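Local coordinates for protein transcriptional repressor PadR (PDB 6JYI) that probably binds DNA as a dimeric PadR-family transcriptional regulator, with an N-terminal winged helix-turn-helix domain and a C-terminal helical dimerisation domain, at residues Phe31-Thr36 with Tyr139-Val144; Asp123-Lys128 with Ala163-Leu168. One frame throughout, in Å; residues are numbered along the deposited sequence.

Interaction 1: Phe31-Thr36 with Tyr139-Val144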
# COMPACT_ATOMS: atom_id res chain seq x y z
N PHE A 31 0.02 -3.82 -15.42
CA PHE A 31 0.64 -3.62 -14.12
C PHE A 31 0.93 -2.14 -13.82
O PHE A 31 0.62 -1.65 -12.74
CB PHE A 31 1.94 -4.39 -14.00
CG PHE A 31 1.87 -5.56 -13.08
CD1 PHE A 31 2.15 -5.41 -11.75
CD2 PHE A 31 1.49 -6.80 -13.55
CE1 PHE A 31 2.09 -6.43 -10.88
CE2 PHE A 31 1.43 -7.89 -12.68
CZ PHE A 31 1.74 -7.70 -11.33
N GLU A 32 1.53 -1.44 -14.77
CA GLU A 32 1.90 -0.06 -14.53
C GLU A 32 0.66 0.83 -14.47
O GLU A 32 0.66 1.83 -13.74
CB GLU A 32 2.76 0.51 -15.64
CG GLU A 32 4.04 -0.21 -15.95
CD GLU A 32 4.68 0.31 -17.25
OE1 GLU A 32 4.01 1.08 -18.00
OE2 GLU A 32 5.84 -0.05 -17.52
N ASP A 33 -0.34 0.50 -15.27
CA ASP A 33 -1.51 1.35 -15.43
C ASP A 33 -2.50 1.21 -14.26
O ASP A 33 -3.10 2.21 -13.83
CB ASP A 33 -2.27 0.98 -16.73
CG ASP A 33 -1.64 1.56 -18.00
OD1 ASP A 33 -0.68 2.38 -17.95
OD2 ASP A 33 -2.15 1.16 -19.08
N VAL A 34 -2.69 -0.02 -13.80
CA VAL A 34 -3.77 -0.40 -12.89
C VAL A 34 -3.19 -0.90 -11.57
O VAL A 34 -3.48 -0.32 -10.51
CB VAL A 34 -4.63 -1.53 -13.52
CG1 VAL A 34 -5.56 -2.13 -12.51
CG2 VAL A 34 -5.38 -1.03 -14.74
N PHE A 35 -2.36 -1.94 -11.60
CA PHE A 35 -1.92 -2.59 -10.34
C PHE A 35 -0.93 -1.79 -9.49
O PHE A 35 -0.81 -2.04 -8.29
CB PHE A 35 -1.40 -4.02 -10.60
CG PHE A 35 -2.47 -4.97 -11.00
CD1 PHE A 35 -2.85 -5.10 -12.30
CD2 PHE A 35 -3.12 -5.73 -10.08
CE1 PHE A 35 -3.85 -6.00 -12.68
CE2 PHE A 35 -4.12 -6.61 -10.49
CZ PHE A 35 -4.47 -6.72 -11.79
N THR A 36 -0.23 -0.82 -10.06
CA THR A 36 0.59 0.12 -9.28
C THR A 36 -0.27 0.82 -8.18
O THR A 36 0.26 1.31 -7.18
CB THR A 36 1.28 1.15 -10.22
OG1 THR A 36 2.18 2.03 -9.50
CG2 THR A 36 0.26 1.98 -10.89
N TYR A 139 -8.73 2.26 -16.94
CA TYR A 139 -9.74 1.20 -16.77
C TYR A 139 -10.60 1.03 -18.03
O TYR A 139 -10.97 -0.07 -18.38
CB TYR A 139 -10.63 1.45 -15.55
CG TYR A 139 -10.15 0.86 -14.26
CD1 TYR A 139 -9.01 1.33 -13.63
CD2 TYR A 139 -10.84 -0.18 -13.65
CE1 TYR A 139 -8.59 0.82 -12.42
CE2 TYR A 139 -10.41 -0.72 -12.44
CZ TYR A 139 -9.29 -0.21 -11.83
OH TYR A 139 -8.87 -0.74 -10.64
N GLU A 140 -10.88 2.12 -18.75
CA GLU A 140 -11.61 2.03 -20.01
C GLU A 140 -10.79 1.33 -21.12
O GLU A 140 -11.37 0.70 -22.00
CB GLU A 140 -12.06 3.43 -20.47
CG GLU A 140 -13.03 4.09 -19.46
CD GLU A 140 -13.45 5.51 -19.84
OE1 GLU A 140 -12.77 6.20 -20.64
OE2 GLU A 140 -14.49 5.95 -19.28
N LYS A 141 -9.47 1.46 -21.08
CA LYS A 141 -8.56 0.75 -21.97
C LYS A 141 -8.48 -0.75 -21.62
O LYS A 141 -8.61 -1.61 -22.49
CB LYS A 141 -7.16 1.39 -21.91
CG LYS A 141 -6.08 0.66 -22.75
CD LYS A 141 -4.71 1.38 -22.70
CE LYS A 141 -3.66 0.65 -23.56
NZ LYS A 141 -2.26 1.13 -23.31
N TRP A 142 -8.27 -1.06 -20.35
CA TRP A 142 -8.03 -2.47 -19.93
C TRP A 142 -9.27 -3.29 -19.63
O TRP A 142 -9.24 -4.52 -19.79
CB TRP A 142 -7.05 -2.54 -18.75
CG TRP A 142 -5.68 -2.19 -19.21
CD1 TRP A 142 -4.96 -1.07 -18.87
CD2 TRP A 142 -4.86 -2.93 -20.14
NE1 TRP A 142 -3.76 -1.08 -19.50
CE2 TRP A 142 -3.66 -2.19 -20.31
CE3 TRP A 142 -5.01 -4.13 -20.83
CZ2 TRP A 142 -2.62 -2.64 -21.12
CZ3 TRP A 142 -3.97 -4.57 -21.66
CH2 TRP A 142 -2.79 -3.82 -21.79
N ARG A 143 -10.35 -2.63 -19.20
CA ARG A 143 -11.57 -3.34 -18.86
C ARG A 143 -12.72 -2.82 -19.72
O ARG A 143 -13.64 -2.14 -19.23
CB ARG A 143 -11.92 -3.18 -17.38
CG ARG A 143 -10.83 -3.68 -16.37
CD ARG A 143 -10.96 -5.16 -16.12
NE ARG A 143 -10.61 -5.90 -17.32
CZ ARG A 143 -11.13 -7.05 -17.75
NH1 ARG A 143 -12.08 -7.71 -17.09
NH2 ARG A 143 -10.66 -7.55 -18.88
N VAL A 144 -12.63 -3.13 -21.00
CA VAL A 144 -13.75 -2.92 -21.89
C VAL A 144 -14.75 -4.00 -21.44
O VAL A 144 -14.40 -5.19 -21.22
CB VAL A 144 -13.39 -3.00 -23.41
CG1 VAL A 144 -12.04 -2.37 -23.68
CG2 VAL A 144 -13.44 -4.42 -23.92

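Interaction 2: Asp123-Lys128 with Ala163-Leu168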
# COMPACT_ATOMS: atom_id res chain seq x y z
N ASP A 123 3.91 18.51 -3.77
CA ASP A 123 4.27 17.36 -4.62
C ASP A 123 3.29 16.19 -4.50
O ASP A 123 2.94 15.54 -5.50
CB ASP A 123 5.66 16.83 -4.27
CG ASP A 123 6.74 17.80 -4.59
OD1 ASP A 123 6.50 18.67 -5.44
OD2 ASP A 123 7.82 17.72 -3.97
N GLU A 124 2.88 15.90 -3.27
CA GLU A 124 1.96 14.79 -2.98
C GLU A 124 0.55 15.05 -3.52
O GLU A 124 -0.08 14.15 -4.10
CB GLU A 124 1.90 14.58 -1.47
CG GLU A 124 1.22 13.30 -1.07
CD GLU A 124 2.00 12.09 -1.53
OE1 GLU A 124 3.15 12.26 -2.01
OE2 GLU A 124 1.45 10.98 -1.38
N ILE A 125 0.09 16.28 -3.38
CA ILE A 125 -1.16 16.70 -3.99
C ILE A 125 -1.09 16.52 -5.51
O ILE A 125 -1.98 15.92 -6.13
CB ILE A 125 -1.49 18.16 -3.62
CG1 ILE A 125 -1.93 18.23 -2.14
CG2 ILE A 125 -2.58 18.73 -4.51
CD1 ILE A 125 -2.07 19.66 -1.58
N GLU A 126 -0.00 16.99 -6.12
CA GLU A 126 0.13 16.94 -7.58
C GLU A 126 0.14 15.48 -8.06
O GLU A 126 -0.54 15.13 -9.03
CB GLU A 126 1.38 17.71 -8.04
N ARG A 127 0.90 14.64 -7.35
CA ARG A 127 0.97 13.20 -7.61
C ARG A 127 -0.39 12.51 -7.56
O ARG A 127 -0.76 11.85 -8.51
CB ARG A 127 1.89 12.52 -6.60
CG ARG A 127 3.37 12.72 -6.89
CD ARG A 127 4.25 11.99 -5.87
NE ARG A 127 5.46 12.77 -5.58
CZ ARG A 127 6.55 12.30 -4.96
NH1 ARG A 127 6.61 11.03 -4.52
NH2 ARG A 127 7.57 13.12 -4.77
N LYS A 128 -1.12 12.68 -6.46
CA LYS A 128 -2.42 12.01 -6.30
C LYS A 128 -3.44 12.52 -7.33
O LYS A 128 -4.23 11.73 -7.85
CB LYS A 128 -2.95 12.12 -4.86
CG LYS A 128 -2.07 11.38 -3.80
CD LYS A 128 -2.46 9.94 -3.66
CE LYS A 128 -1.36 9.04 -3.06
NZ LYS A 128 -1.02 9.34 -1.64
N ALA A 163 -9.83 11.95 -1.21
CA ALA A 163 -9.97 12.35 0.18
C ALA A 163 -8.61 12.73 0.70
O ALA A 163 -8.47 13.71 1.44
CB ALA A 163 -10.60 11.24 0.99
N GLN A 164 -7.58 11.98 0.30
CA GLN A 164 -6.19 12.36 0.65
C GLN A 164 -5.83 13.75 0.12
O GLN A 164 -5.28 14.55 0.85
CB GLN A 164 -5.18 11.36 0.12
CG GLN A 164 -5.26 10.02 0.82
CD GLN A 164 -4.55 8.94 0.06
OE1 GLN A 164 -3.58 9.21 -0.65
NE2 GLN A 164 -5.04 7.71 0.15
N VAL A 165 -6.13 14.00 -1.16
CA VAL A 165 -5.91 15.33 -1.77
C VAL A 165 -6.60 16.45 -0.99
O VAL A 165 -5.96 17.46 -0.65
CB VAL A 165 -6.30 15.34 -3.26
CG1 VAL A 165 -6.31 16.78 -3.81
CG2 VAL A 165 -5.34 14.43 -4.05
N GLU A 166 -7.91 16.30 -0.74
CA GLU A 166 -8.70 17.30 -0.01
C GLU A 166 -8.04 17.61 1.34
O GLU A 166 -7.81 18.77 1.68
CB GLU A 166 -10.14 16.83 0.24
CG GLU A 166 -11.03 16.69 -1.02
N THR A 167 -7.70 16.55 2.07
CA THR A 167 -7.09 16.70 3.38
C THR A 167 -5.78 17.47 3.29
O THR A 167 -5.57 18.40 4.05
CB THR A 167 -6.84 15.34 4.05
OG1 THR A 167 -8.09 14.71 4.35
CG2 THR A 167 -6.05 15.50 5.34
N LEU A 168 -4.95 17.13 2.33
CA LEU A 168 -3.65 17.78 2.19
C LEU A 168 -3.76 19.24 1.80
O LEU A 168 -3.02 20.07 2.34
CB LEU A 168 -2.74 17.01 1.22
CG LEU A 168 -2.24 15.67 1.75
CD1 LEU A 168 -1.50 14.92 0.64
CD2 LEU A 168 -1.35 15.81 2.99

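Interaction 1: Phe31-Thr36 with Tyr139-Val144
The indole of Trp142 meets Asp33 at its edge, almost exactly in the ring plane, while the aliphatic CG of Lys141 lies 4.3 Å above one face of the ring, offset toward the rim. At that edge NE1 donates a nearly straight hydrogen bond to Asp33 OD2 (2.8 Å, N-H...O angle 164°), using the anti lone pair of the oxygen; the carboxylate is turned 52° from the indole. With CG beside the backbone N of Trp142 (chi1 -71°), the ring is carried across to helix 24-35, where it also packs on Asp26, Ile29 and Val30. The contact thus joins the PadR-like N-terminal region, a winged helix-turn-helix in this family, to the end of the long helix 114-142. Val34 sets one methyl against each aromatic residue: CG2 reaches Trp142 CD1 at 4.2 Å, and CG1 approaches Tyr139 CE1 obliquely, also at 4.2 Å. The Tyr139 hydroxyl is hydrogen-bonded to Ser153 of helix 148-175, and Tyr107 of the second subunit packs on Val34. Lys141 NZ stays 4.2 Å from Asp33 OD2, beyond salt-bridge range, though its charge probably helps to stabilise the carboxylate.

Interaction 2: Asp123-Lys128 with Ala163-Leu168
Lys128 and Val165 meet in a close carbon-carbon contact: Lys128 CB stands only 3.4 Å from Val165 CG2, shorter than carbon atoms normally approach. Helices 114-142 and 148-175 run antiparallel here; the axes of these short segments approach to 9.4 Å at an angle of 154°, and the closest backbone approach pairs Ile125 with Val165. Next to that pair, Ile125 and Leu168 lie alongside each other, pointing opposite ways, CG1 of the isoleucine lying 3.7 Å from CB of the leucine. Leu168 also sends CD1 obliquely across to the aliphatic part of Glu124, 3.6 Å from its CG, and Phe102 of helix 101-107 touches both of these residues. The result is an antiparallel helical hairpin with an apolar seam, its second arm lying in a predicted coiled coil.

The looser side is that of Glu126 and Glu166, which point away from the partner helix, are partly exposed, and have side chains modelled only in part. Beside the apolar seam lies a polar cluster. The Lys128 chain folds back at its second torsion (chi2 -88°) and turns again at its last, bringing NZ to both Glu124 OE2, in a salt bridge of 3.0 Å, and Gln164 OE1, in a hydrogen bond of 2.7 Å that arrives nearly along the C=O axis. Gln164 reaches out to it with a nearly straight chain. Asp96 of the second subunit forms a further salt bridge with the same ammonium, and Ala163 packs on Ala163 of the second subunit. Two carboxylates and an amide oxygen therefore surround one buried lysine nitrogen, an arrangement that would probably favour its charged form and ties the hairpin's polar flank to the dimer interface.

In the fold
Helix 114-142 takes part in both contacts, which lie about 21 Å apart between centres and do not touch. Interaction 1 uses its C-terminal end to hold the N-terminal domain, whereas interaction 2 uses residues 123-128, in its N-terminal half, to pair with helix 148-175 inside the C-terminal hairpin. Both are largely buried, but interaction 1 is smaller, lies nearer the centre of the chain, and combines aromatic packing with a single indole-carboxylate hydrogen bond. Interaction 2 is an aliphatic helix-helix seam flanked by an intrahelical salt bridge and an interhelical hydrogen bond. The second subunit reaches each: mainly by packing at interaction 1, and by both polar bonds and packing at interaction 2.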